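Local coordinates for protein predicted ATPase involved in replication control, Cdc46/Mcm family (Methanopyrus kandleri AV19, PDB 3F8T) that probably binds ATP and single-stranded DNA, as an archaeal homolog of the MCM replicative helicase, at residues A[138-142]-A[143-147]; A[267-271]-A[272-276]; A[431-434]-A[435-439]; A[469-472]-A[473-477]. The protein carries 2 engineered substitutions. All coordinates share one frame; numbering follows the deposited sequence.

Contact 1 (A[138-142]-A[143-147]); sequences IVDTG and SELVA
Leu145 covers one face of the Asp140 carboxylate: its methyl CD2 hangs over the flat group, coming closest at Asp140 CB (3.5 Å). From the other face, at 45° to the plane, the backbone N of Gly142 reaches Asp140 OD1 at 2.9 Å, an Asx turn that leads the chain out of strand 134-140. The second carboxylate, that of Glu144, stands at the end of an extended chain running alongside Thr141. A water bridges the two, taking a hydrogen bond from Thr141 OG1 and giving one to Glu144 OE2 (2.6 Å), which is also held by the backbone N of Ile111. OG1 of Thr141 sits between its backbone N and carbonyl carbon (chi1 60°), 3.5 Å from Glu144 CG, and Thr141 CG2 lies against Val146 CG2 (3.8 Å). Between the strands, Val139 and Val146 make an antiparallel hydrogen-bonded pair, each N giving to the other's O at 2.8 Å; Thr141 N to Glu144 O (3.0 Å) closes the turn. Gly142, with phi at 115°, takes a backbone shape in which a side chain would collide with the carbonyl O of Thr141. This is the tip of the hairpin 134-140/145-149, in the OB-fold domain. Chemically, carboxylates at the tip take up backbone N-H groups, Asp140 that of Gly142 and Glu144 that of Ile111, whereas the N atoms of Ser143 and Glu144 are buried without a partner in the model.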
loop_
_atom_site.group_PDB
_atom_site.type_symbol
_atom_site.label_atom_id
_atom_site.label_comp_id
_atom_site.label_asym_id
_atom_site.label_seq_id
_atom_site.Cartn_x
_atom_site.Cartn_y
_atom_site.Cartn_z
ATOM N N ILE A 138 2.406 13.941 -9.845
ATOM C CA ILE A 138 3.744 13.350 -9.820
ATOM C C ILE A 138 3.575 11.926 -9.303
ATOM O O ILE A 138 2.930 11.724 -8.263
ATOM C CB ILE A 138 4.711 14.113 -8.911
ATOM C CG1 ILE A 138 4.996 15.521 -9.461
ATOM C CG2 ILE A 138 6.018 13.315 -8.734
ATOM C CD1 ILE A 138 5.604 16.437 -8.397
ATOM N N VAL A 139 4.133 10.959 -10.036
ATOM C CA VAL A 139 4.021 9.544 -9.663
ATOM C C VAL A 139 5.385 8.898 -9.366
ATOM O O VAL A 139 6.294 8.911 -10.208
ATOM C CB VAL A 139 3.284 8.723 -10.782
ATOM C CG1 VAL A 139 3.183 7.275 -10.410
ATOM C CG2 VAL A 139 1.887 9.295 -11.060
ATOM N N ASP A 140 5.504 8.299 -8.183
ATOM C CA ASP A 140 6.699 7.531 -7.802
ATOM C C ASP A 140 6.582 6.132 -8.402
ATOM O O ASP A 140 5.778 5.313 -7.943
ATOM C CB ASP A 140 6.822 7.474 -6.268
ATOM C CG ASP A 140 7.992 6.596 -5.780
ATOM O OD1 ASP A 140 8.857 6.164 -6.580
ATOM O OD2 ASP A 140 8.018 6.328 -4.563
ATOM N N THR A 141 7.375 5.866 -9.439
ATOM C CA THR A 141 7.338 4.555 -10.106
ATOM C C THR A 141 8.357 3.560 -9.521
ATOM O O THR A 141 8.552 2.468 -10.051
ATOM C CB THR A 141 7.549 4.671 -11.631
ATOM O OG1 THR A 141 8.819 5.265 -11.888
ATOM C CG2 THR A 141 6.474 5.530 -12.273
ATOM N N GLY A 142 8.990 3.934 -8.419
ATOM C CA GLY A 142 9.956 3.044 -7.770
ATOM C C GLY A 142 11.353 3.625 -7.816
ATOM O O GLY A 142 11.969 3.826 -6.769
ATOM N N SER A 143 11.862 3.903 -9.015
ATOM C CA SER A 143 13.210 4.476 -9.142
ATOM C C SER A 143 13.228 5.962 -9.467
ATOM O O SER A 143 14.262 6.613 -9.307
ATOM C CB SER A 143 14.050 3.714 -10.175
ATOM O OG SER A 143 13.871 2.317 -10.040
ATOM N N GLU A 144 12.095 6.508 -9.911
ATOM C CA GLU A 144 12.031 7.912 -10.287
ATOM C C GLU A 144 10.657 8.506 -10.009
ATOM O O GLU A 144 9.688 7.777 -9.807
ATOM C CB GLU A 144 12.386 8.092 -11.770
ATOM C CG GLU A 144 11.341 7.550 -12.748
ATOM C CD GLU A 144 11.698 7.792 -14.202
ATOM O OE1 GLU A 144 12.783 8.360 -14.477
ATOM O OE2 GLU A 144 10.899 7.399 -15.078
ATOM N N LEU A 145 10.584 9.830 -10.025
ATOM C CA LEU A 145 9.311 10.528 -9.925
ATOM C C LEU A 145 8.939 11.044 -11.313
ATOM O O LEU A 145 9.763 11.675 -11.988
ATOM C CB LEU A 145 9.409 11.670 -8.922
ATOM C CG LEU A 145 9.856 11.292 -7.511
ATOM C CD1 LEU A 145 10.006 12.555 -6.655
ATOM C CD2 LEU A 145 8.896 10.290 -6.869
ATOM N N VAL A 146 7.713 10.760 -11.742
ATOM C CA VAL A 146 7.283 11.027 -13.118
ATOM C C VAL A 146 6.202 12.098 -13.133
ATOM O O VAL A 146 5.206 11.977 -12.429
ATOM C CB VAL A 146 6.753 9.730 -13.786
ATOM C CG1 VAL A 146 6.171 10.017 -15.177
ATOM C CG2 VAL A 146 7.867 8.689 -13.864
ATOM N N ALA A 147 6.404 13.156 -13.921
ATOM C CA ALA A 147 5.376 14.189 -14.052
ATOM C C ALA A 147 4.333 13.720 -15.051
ATOM O O ALA A 147 4.689 13.144 -16.087
ATOM C CB ALA A 147 6.003 15.533 -14.513
HETATM O O HOH W 1 8.961 5.722 -14.410
#

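Contact 2 (A[267-271]-A[272-276]); sequences VYVDL and RRTEL
The chain turns at the end of strand 266-270, where Asp270 O accepts from Arg273 N (2.8 Å) and Thr274 OG1 (2.8 Å), which reach it from opposite faces of the carbonyl plane, while Thr274 N closes on Leu271 O at 3.1 Å. The Asp270 carboxylate is gripped side-on by Arg272: NE gives to OD1 (3.0 Å) and NH2 to OD2 (2.9 Å). The two flat groups lie only 28° apart, and a bend at chi3 folds the Arg272 chain back to achieve this. OD1 also takes a weak bond from Arg272 N. Arg273, extended from CG to NE, brings NE to a long 3.7 Å from Asp270 OD2, completing a three-residue salt-bridge network. With an alanine here, Arg272 would probably lose its two-bond partner and be free to turn, and Arg273 its more distant counter-charge. Thr274 OG1 also packs against Val269 CB (3.4 Å). Strand 266-270 is an outermost strand of the five-stranded parallel sheet in the P-loop ATPase domain, bonded to Ala305 and Asp307 of strand 303-307; beyond it, Leu271 packs on Leu279 of helix 276-279 and His316 of helix 314-326.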
loop_
_atom_site.group_PDB
_atom_site.type_symbol
_atom_site.label_atom_id
_atom_site.label_comp_id
_atom_site.label_asym_id
_atom_site.label_seq_id
_atom_site.Cartn_x
_atom_site.Cartn_y
_atom_site.Cartn_z
ATOM N N VAL A 267 6.814 3.378 4.516
ATOM C CA VAL A 267 7.640 4.572 4.631
ATOM C C VAL A 267 8.251 4.591 6.006
ATOM O O VAL A 267 7.576 4.303 7.008
ATOM C CB VAL A 267 6.817 5.898 4.469
ATOM C CG1 VAL A 267 7.748 7.116 4.495
ATOM C CG2 VAL A 267 5.997 5.867 3.186
ATOM N N TYR A 268 9.530 4.954 6.046
ATOM C CA TYR A 268 10.215 5.186 7.301
ATOM C C TYR A 268 10.291 6.671 7.575
ATOM O O TYR A 268 10.625 7.446 6.686
ATOM C CB TYR A 268 11.634 4.599 7.256
ATOM C CG TYR A 268 12.472 4.956 8.466
ATOM C CD1 TYR A 268 12.552 4.099 9.562
ATOM C CD2 TYR A 268 13.186 6.162 8.510
ATOM C CE1 TYR A 268 13.319 4.439 10.675
ATOM C CE2 TYR A 268 13.938 6.506 9.610
ATOM C CZ TYR A 268 14.012 5.648 10.678
ATOM O OH TYR A 268 14.787 6.018 11.755
ATOM N N VAL A 269 9.960 7.062 8.805
ATOM C CA VAL A 269 10.249 8.409 9.281
ATOM C C VAL A 269 10.879 8.395 10.674
ATOM O O VAL A 269 10.544 7.567 11.538
ATOM C CB VAL A 269 9.003 9.355 9.302
ATOM C CG1 VAL A 269 8.464 9.597 7.881
ATOM C CG2 VAL A 269 7.885 8.841 10.242
ATOM N N ASP A 270 11.789 9.335 10.874
ATOM C CA ASP A 270 12.221 9.704 12.217
ATOM C C ASP A 270 11.266 10.827 12.592
ATOM O O ASP A 270 11.332 11.901 11.997
ATOM C CB ASP A 270 13.669 10.200 12.155
ATOM C CG ASP A 270 14.197 10.689 13.495
ATOM O OD1 ASP A 270 13.423 11.017 14.411
ATOM O OD2 ASP A 270 15.428 10.742 13.620
ATOM N N LEU A 271 10.374 10.588 13.555
ATOM C CA LEU A 271 9.353 11.586 13.906
ATOM C C LEU A 271 9.952 12.954 14.271
ATOM O O LEU A 271 9.359 14.012 13.987
ATOM C CB LEU A 271 8.408 11.082 15.013
ATOM C CG LEU A 271 7.096 11.881 15.142
ATOM C CD1 LEU A 271 6.200 11.729 13.885
ATOM C CD2 LEU A 271 6.326 11.453 16.367
ATOM N N ARG A 272 11.139 12.935 14.872
ATOM C CA ARG A 272 11.833 14.172 15.226
ATOM C C ARG A 272 12.190 15.033 14.004
ATOM O O ARG A 272 12.307 16.252 14.133
ATOM C CB ARG A 272 13.097 13.860 16.030
ATOM C CG ARG A 272 12.817 13.078 17.313
ATOM C CD ARG A 272 14.083 12.481 17.912
ATOM N NE ARG A 272 14.912 11.807 16.910
ATOM C CZ ARG A 272 16.098 11.253 17.176
ATOM N NH1 ARG A 272 16.582 11.288 18.416
ATOM N NH2 ARG A 272 16.810 10.686 16.204
ATOM N N ARG A 273 12.361 14.404 12.838
ATOM C CA ARG A 273 12.710 15.112 11.603
ATOM C C ARG A 273 11.501 15.316 10.676
ATOM O O ARG A 273 11.659 15.704 9.518
ATOM C CB ARG A 273 13.788 14.350 10.841
ATOM C CG ARG A 273 15.081 14.111 11.617
ATOM C CD ARG A 273 16.002 13.226 10.797
ATOM N NE ARG A 273 17.321 13.026 11.405
ATOM C CZ ARG A 273 18.358 13.858 11.266
ATOM N NH1 ARG A 273 18.246 14.984 10.567
ATOM N NH2 ARG A 273 19.518 13.562 11.837
ATOM N N THR A 274 10.303 15.079 11.194
ATOM C CA THR A 274 9.104 15.076 10.370
ATOM C C THR A 274 8.152 16.169 10.817
ATOM O O THR A 274 7.627 16.130 11.937
ATOM C CB THR A 274 8.415 13.692 10.421
ATOM O OG1 THR A 274 9.384 12.684 10.112
ATOM C CG2 THR A 274 7.269 13.593 9.413
ATOM N N GLU A 275 7.954 17.160 9.950
ATOM C CA GLU A 275 6.936 18.187 10.203
ATOM C C GLU A 275 5.575 17.539 10.035
ATOM O O GLU A 275 5.447 16.529 9.331
ATOM C CB GLU A 275 7.090 19.356 9.234
ATOM C CG GLU A 275 8.492 19.943 9.214
ATOM C CD GLU A 275 8.868 20.555 10.543
ATOM O OE1 GLU A 275 8.156 21.468 11.002
ATOM O OE2 GLU A 275 9.880 20.126 11.129
ATOM N N LEU A 276 4.560 18.120 10.667
ATOM C CA LEU A 276 3.229 17.540 10.635
ATOM C C LEU A 276 2.785 17.280 9.197
ATOM O O LEU A 276 2.280 16.204 8.877
ATOM C CB LEU A 276 2.217 18.411 11.399
ATOM C CG LEU A 276 0.733 18.018 11.369
ATOM C CD1 LEU A 276 0.519 16.628 11.982
ATOM C CD2 LEU A 276 -0.095 19.051 12.111
#

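Contact 3 (A[431-434]-A[435-439]); sequences REEV and EERLG
Glu432 sends CG anti to its backbone N (chi1 179°) and then bends at chi2 (-84°), which swings its carboxylate along the helix to that of Glu436 one turn on. The two chains lie side by side, and OE2 of Glu432 stands only 2.9 Å from OE1 of Glu436. Both atoms are acceptors, so the approach would be costly with two full charges and may raise the proton affinity of one of the groups. A third acid, Glu433, stays extended and runs beside Arg437 without a direct salt bridge. Instead a water gives to Glu433 OE2 (2.9 Å) and accepts from Arg437 NH1 (3.1 Å), lying in the plane of the guanidinium at its edge; the carboxylate is turned 77° from that plane. These i to i+4 pairs belong to the last turns of helix 417-439, in the AAA-lid domain, where regular backbone bonds join each N to the O four residues back, Arg437 N to Glu433 O at 2.8 Å among them. Near this C-terminal end the helix dipole would be expected to disfavour the acids and suit Arg437. The Glu435 chain bends at chi2, and a second water links its OE2 to Arg431 O, giving to both at 2.9 Å. On the side of the helix facing the following loop, Val434 CG1 meets Leu438 CD1 at 3.8 Å, the two chains pointing the same way; Val434 also packs on Thr444 and Val447, and Arg437 on Leu442 and Thr444.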
loop_
_atom_site.group_PDB
_atom_site.type_symbol
_atom_site.label_atom_id
_atom_site.label_comp_id
_atom_site.label_asym_id
_atom_site.label_seq_id
_atom_site.Cartn_x
_atom_site.Cartn_y
_atom_site.Cartn_z
ATOM N N ARG A 431 -10.425 -11.102 32.246
ATOM C CA ARG A 431 -11.099 -10.017 32.964
ATOM C C ARG A 431 -11.320 -10.379 34.438
ATOM O O ARG A 431 -11.138 -9.539 35.326
ATOM C CB ARG A 431 -12.418 -9.641 32.283
ATOM C CG ARG A 431 -12.222 -8.834 30.989
ATOM C CD ARG A 431 -13.543 -8.517 30.301
ATOM N NE ARG A 431 -14.423 -7.661 31.103
ATOM C CZ ARG A 431 -14.371 -6.326 31.135
ATOM N NH1 ARG A 431 -13.473 -5.660 30.408
ATOM N NH2 ARG A 431 -15.226 -5.647 31.902
ATOM N N GLU A 432 -11.692 -11.631 34.677
ATOM C CA GLU A 432 -11.860 -12.169 36.031
ATOM C C GLU A 432 -10.532 -12.146 36.790
ATOM O O GLU A 432 -10.481 -11.782 37.972
ATOM C CB GLU A 432 -12.411 -13.606 35.965
ATOM C CG GLU A 432 -12.611 -14.291 37.327
ATOM C CD GLU A 432 -11.341 -14.940 37.855
ATOM O OE1 GLU A 432 -10.703 -15.717 37.100
ATOM O OE2 GLU A 432 -10.977 -14.671 39.023
ATOM N N GLU A 433 -9.461 -12.549 36.112
ATOM C CA GLU A 433 -8.139 -12.537 36.725
ATOM C C GLU A 433 -7.673 -11.128 37.103
ATOM O O GLU A 433 -7.094 -10.941 38.168
ATOM C CB GLU A 433 -7.105 -13.210 35.830
ATOM C CG GLU A 433 -5.777 -13.407 36.537
ATOM C CD GLU A 433 -4.689 -13.920 35.627
ATOM O OE1 GLU A 433 -4.989 -14.246 34.453
ATOM O OE2 GLU A 433 -3.530 -13.994 36.092
ATOM N N VAL A 434 -7.919 -10.147 36.231
ATOM C CA VAL A 434 -7.568 -8.756 36.515
ATOM C C VAL A 434 -8.332 -8.261 37.755
ATOM O O VAL A 434 -7.742 -7.656 38.659
ATOM C CB VAL A 434 -7.843 -7.826 35.290
ATOM C CG1 VAL A 434 -7.756 -6.349 35.683
ATOM C CG2 VAL A 434 -6.860 -8.124 34.161
ATOM N N GLU A 435 -9.636 -8.528 37.790
ATOM C CA GLU A 435 -10.460 -8.160 38.944
ATOM C C GLU A 435 -9.923 -8.769 40.220
ATOM O O GLU A 435 -9.744 -8.075 41.224
ATOM C CB GLU A 435 -11.927 -8.523 38.724
ATOM C CG GLU A 435 -12.650 -7.478 37.895
ATOM C CD GLU A 435 -12.128 -6.065 38.181
ATOM O OE1 GLU A 435 -12.494 -5.491 39.236
ATOM O OE2 GLU A 435 -11.342 -5.538 37.353
ATOM N N GLU A 436 -9.614 -10.056 40.152
ATOM C CA GLU A 436 -9.057 -10.756 41.290
ATOM C C GLU A 436 -7.727 -10.152 41.738
ATOM O O GLU A 436 -7.555 -9.845 42.924
ATOM C CB GLU A 436 -8.926 -12.248 40.999
ATOM C CG GLU A 436 -9.649 -13.086 42.036
ATOM C CD GLU A 436 -9.099 -14.489 42.159
ATOM O OE1 GLU A 436 -9.032 -15.196 41.128
ATOM O OE2 GLU A 436 -8.743 -14.882 43.295
ATOM N N ARG A 437 -6.798 -9.966 40.800
ATOM C CA ARG A 437 -5.512 -9.325 41.097
ATOM C C ARG A 437 -5.636 -7.918 41.683
ATOM O O ARG A 437 -4.896 -7.550 42.597
ATOM C CB ARG A 437 -4.617 -9.290 39.862
ATOM C CG ARG A 437 -4.121 -10.662 39.400
ATOM C CD ARG A 437 -3.250 -10.542 38.152
ATOM N NE ARG A 437 -2.156 -9.592 38.333
ATOM C CZ ARG A 437 -0.923 -9.905 38.722
ATOM N NH1 ARG A 437 -0.585 -11.169 38.983
ATOM N NH2 ARG A 437 -0.023 -8.944 38.851
ATOM N N LEU A 438 -6.563 -7.124 41.158
ATOM C CA LEU A 438 -6.792 -5.799 41.724
ATOM C C LEU A 438 -7.338 -5.945 43.151
ATOM O O LEU A 438 -6.928 -5.220 44.051
ATOM C CB LEU A 438 -7.729 -4.967 40.838
ATOM C CG LEU A 438 -7.147 -4.528 39.482
ATOM C CD1 LEU A 438 -8.208 -3.897 38.595
ATOM C CD2 LEU A 438 -5.936 -3.597 39.610
ATOM N N GLY A 439 -8.235 -6.907 43.351
ATOM C CA GLY A 439 -8.747 -7.216 44.692
ATOM C C GLY A 439 -7.662 -7.574 45.697
ATOM O O GLY A 439 -7.800 -7.282 46.885
HETATM O O HOH W 2 -11.796 -6.782 34.759
HETATM O O HOH W 3 -2.414 -13.627 38.738
#

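Contact 4 (A[469-472]-A[473-477]); sequences DDVE and PEDVD
Asp475 OD2 is gripped twice: the backbone N of Glu472 gives it a nearly straight bond (2.8 Å, 175° at the hydrogen), and Arg466 NH2 forms a salt bridge with it. The N-H comes in on the anti side of the oxygen, 31° out of the carboxylate plane. Asp475 CG lies anti to its own carbonyl carbon (chi1 -55°), which points the carboxylate back past the first turn of helix 473-489 to the residue before it. Glu472 is the N-cap and Asp475 the third helix residue, so this bond is the N3 side-chain half of a capping box. Within the first turn Asp475 N makes a weak bond to Glu472 O (2.9 Å), and Val476 N reaches the same oxygen at 3.2 Å, in the carbonyl plane. Pro473 fills the first helical position, where its lack of an N-H costs no helix bond, and packs on Glu418 and Arg422 of helix 417-439. Val471 crosses the Asp475 side chain at a slant, CG1 3.9 Å from Asp475 CB, and also touches Ala459 and Lys460 of helix 449-465. In the short parallel sheet Val471 pairs with strand 414-415, and the cap fixes the turn from strand 470-471 into the helix. Replacing Asp475 by a leucine is likely to leave the N-H of Glu472 without its acceptor and Arg466 without this carboxylate, though its weak bond to Asp470 O could remain. Glu474 and Asp475 place negative charge in the first turn, where the helix dipole would be expected to stabilise it, and Arg466 probably offsets part of that charge at Asp475.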
loop_
_atom_site.group_PDB
_atom_site.type_symbol
_atom_site.label_atom_id
_atom_site.label_comp_id
_atom_site.label_asym_id
_atom_site.label_seq_id
_atom_site.Cartn_x
_atom_site.Cartn_y
_atom_site.Cartn_z
ATOM N N ASP A 469 -8.831 -18.660 5.171
ATOM C CA ASP A 469 -9.935 -17.741 5.394
ATOM C C ASP A 469 -10.695 -18.040 6.685
ATOM O O ASP A 469 -11.637 -17.326 7.026
ATOM C CB ASP A 469 -10.890 -17.753 4.206
ATOM C CG ASP A 469 -10.263 -17.176 2.960
ATOM O OD1 ASP A 469 -9.522 -16.169 3.051
ATOM O OD2 ASP A 469 -10.530 -17.734 1.874
ATOM N N ASP A 470 -10.286 -19.093 7.380
ATOM C CA ASP A 470 -10.907 -19.493 8.632
ATOM C C ASP A 470 -9.966 -19.259 9.813
ATOM O O ASP A 470 -8.888 -19.853 9.897
ATOM C CB ASP A 470 -11.341 -20.957 8.560
ATOM C CG ASP A 470 -12.360 -21.206 7.460
ATOM O OD1 ASP A 470 -13.219 -20.341 7.221
ATOM O OD2 ASP A 470 -12.279 -22.265 6.816
ATOM N N VAL A 471 -10.364 -18.367 10.715
ATOM C CA VAL A 471 -9.632 -18.200 11.974
ATOM C C VAL A 471 -10.030 -19.335 12.916
ATOM O O VAL A 471 -11.213 -19.500 13.221
ATOM C CB VAL A 471 -9.920 -16.837 12.630
ATOM C CG1 VAL A 471 -9.011 -16.629 13.834
ATOM C CG2 VAL A 471 -9.760 -15.712 11.606
ATOM N N GLU A 472 -9.043 -20.103 13.376
ATOM C CA GLU A 472 -9.276 -21.308 14.189
ATOM C C GLU A 472 -8.819 -21.087 15.631
ATOM O O GLU A 472 -8.088 -20.127 15.898
ATOM C CB GLU A 472 -8.514 -22.495 13.588
ATOM C CG GLU A 472 -8.741 -22.701 12.093
ATOM C CD GLU A 472 -9.886 -23.648 11.787
ATOM O OE1 GLU A 472 -10.688 -23.935 12.705
ATOM O OE2 GLU A 472 -9.978 -24.111 10.620
ATOM N N PRO A 473 -9.249 -21.960 16.578
ATOM C CA PRO A 473 -8.791 -21.812 17.978
ATOM C C PRO A 473 -7.269 -21.693 18.147
ATOM O O PRO A 473 -6.777 -20.938 19.013
ATOM C CB PRO A 473 -9.324 -23.088 18.652
ATOM C CG PRO A 473 -10.590 -23.375 17.910
ATOM C CD PRO A 473 -10.202 -23.085 16.452
ATOM N N GLU A 474 -6.534 -22.421 17.318
ATOM C CA GLU A 474 -5.080 -22.368 17.318
ATOM C C GLU A 474 -4.535 -20.952 17.024
ATOM O O GLU A 474 -3.519 -20.542 17.618
ATOM C CB GLU A 474 -4.542 -23.377 16.313
ATOM C CG GLU A 474 -4.676 -24.852 16.766
ATOM C CD GLU A 474 -6.121 -25.340 16.929
ATOM O OE1 GLU A 474 -7.017 -24.916 16.147
ATOM O OE2 GLU A 474 -6.349 -26.162 17.859
ATOM N N ASP A 475 -5.206 -20.220 16.127
ATOM C CA ASP A 475 -4.842 -18.826 15.806
ATOM C C ASP A 475 -5.141 -17.901 16.987
ATOM O O ASP A 475 -4.409 -16.941 17.230
ATOM C CB ASP A 475 -5.591 -18.298 14.570
ATOM C CG ASP A 475 -5.401 -19.173 13.326
ATOM O OD1 ASP A 475 -4.262 -19.611 13.053
ATOM O OD2 ASP A 475 -6.398 -19.422 12.610
ATOM N N VAL A 476 -6.251 -18.172 17.676
ATOM C CA VAL A 476 -6.652 -17.391 18.839
ATOM C C VAL A 476 -5.633 -17.575 19.954
ATOM O O VAL A 476 -5.240 -16.607 20.597
ATOM C CB VAL A 476 -8.080 -17.737 19.321
ATOM C CG1 VAL A 476 -8.373 -17.007 20.642
ATOM C CG2 VAL A 476 -9.110 -17.310 18.255
ATOM N N ASP A 477 -5.182 -18.812 20.136
ATOM C CA ASP A 477 -4.230 -19.158 21.180
ATOM C C ASP A 477 -2.900 -18.431 21.002
ATOM O O ASP A 477 -2.307 -17.941 21.975
ATOM C CB ASP A 477 -4.007 -20.676 21.210
ATOM C CG ASP A 477 -5.166 -21.424 21.855
ATOM O OD1 ASP A 477 -6.102 -20.777 22.372
ATOM O OD2 ASP A 477 -5.127 -22.667 21.851
#

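How the contacts relate
The four contacts come in series along the chain and pass through three domains: contact 1 in the OB-fold hairpin, contact 2 at the edge of the parallel sheet of the P-loop ATPase domain, contacts 3 and 4 in the AAA-lid domain. Contacts 1 and 2 lie closest, about 21 Å between centres and about 8 Å between nearest atoms. Contacts 3 and 4 are about 26 Å apart by centres and are linked by helix 417-439, which carries contact 3 and packs against Pro473 and Val476 of contact 4. Contacts 1 and 3, about 55 Å apart by centres, lie on opposite sides of the chain's centre. None of the four touch, and each shapes its own part of the chain locally.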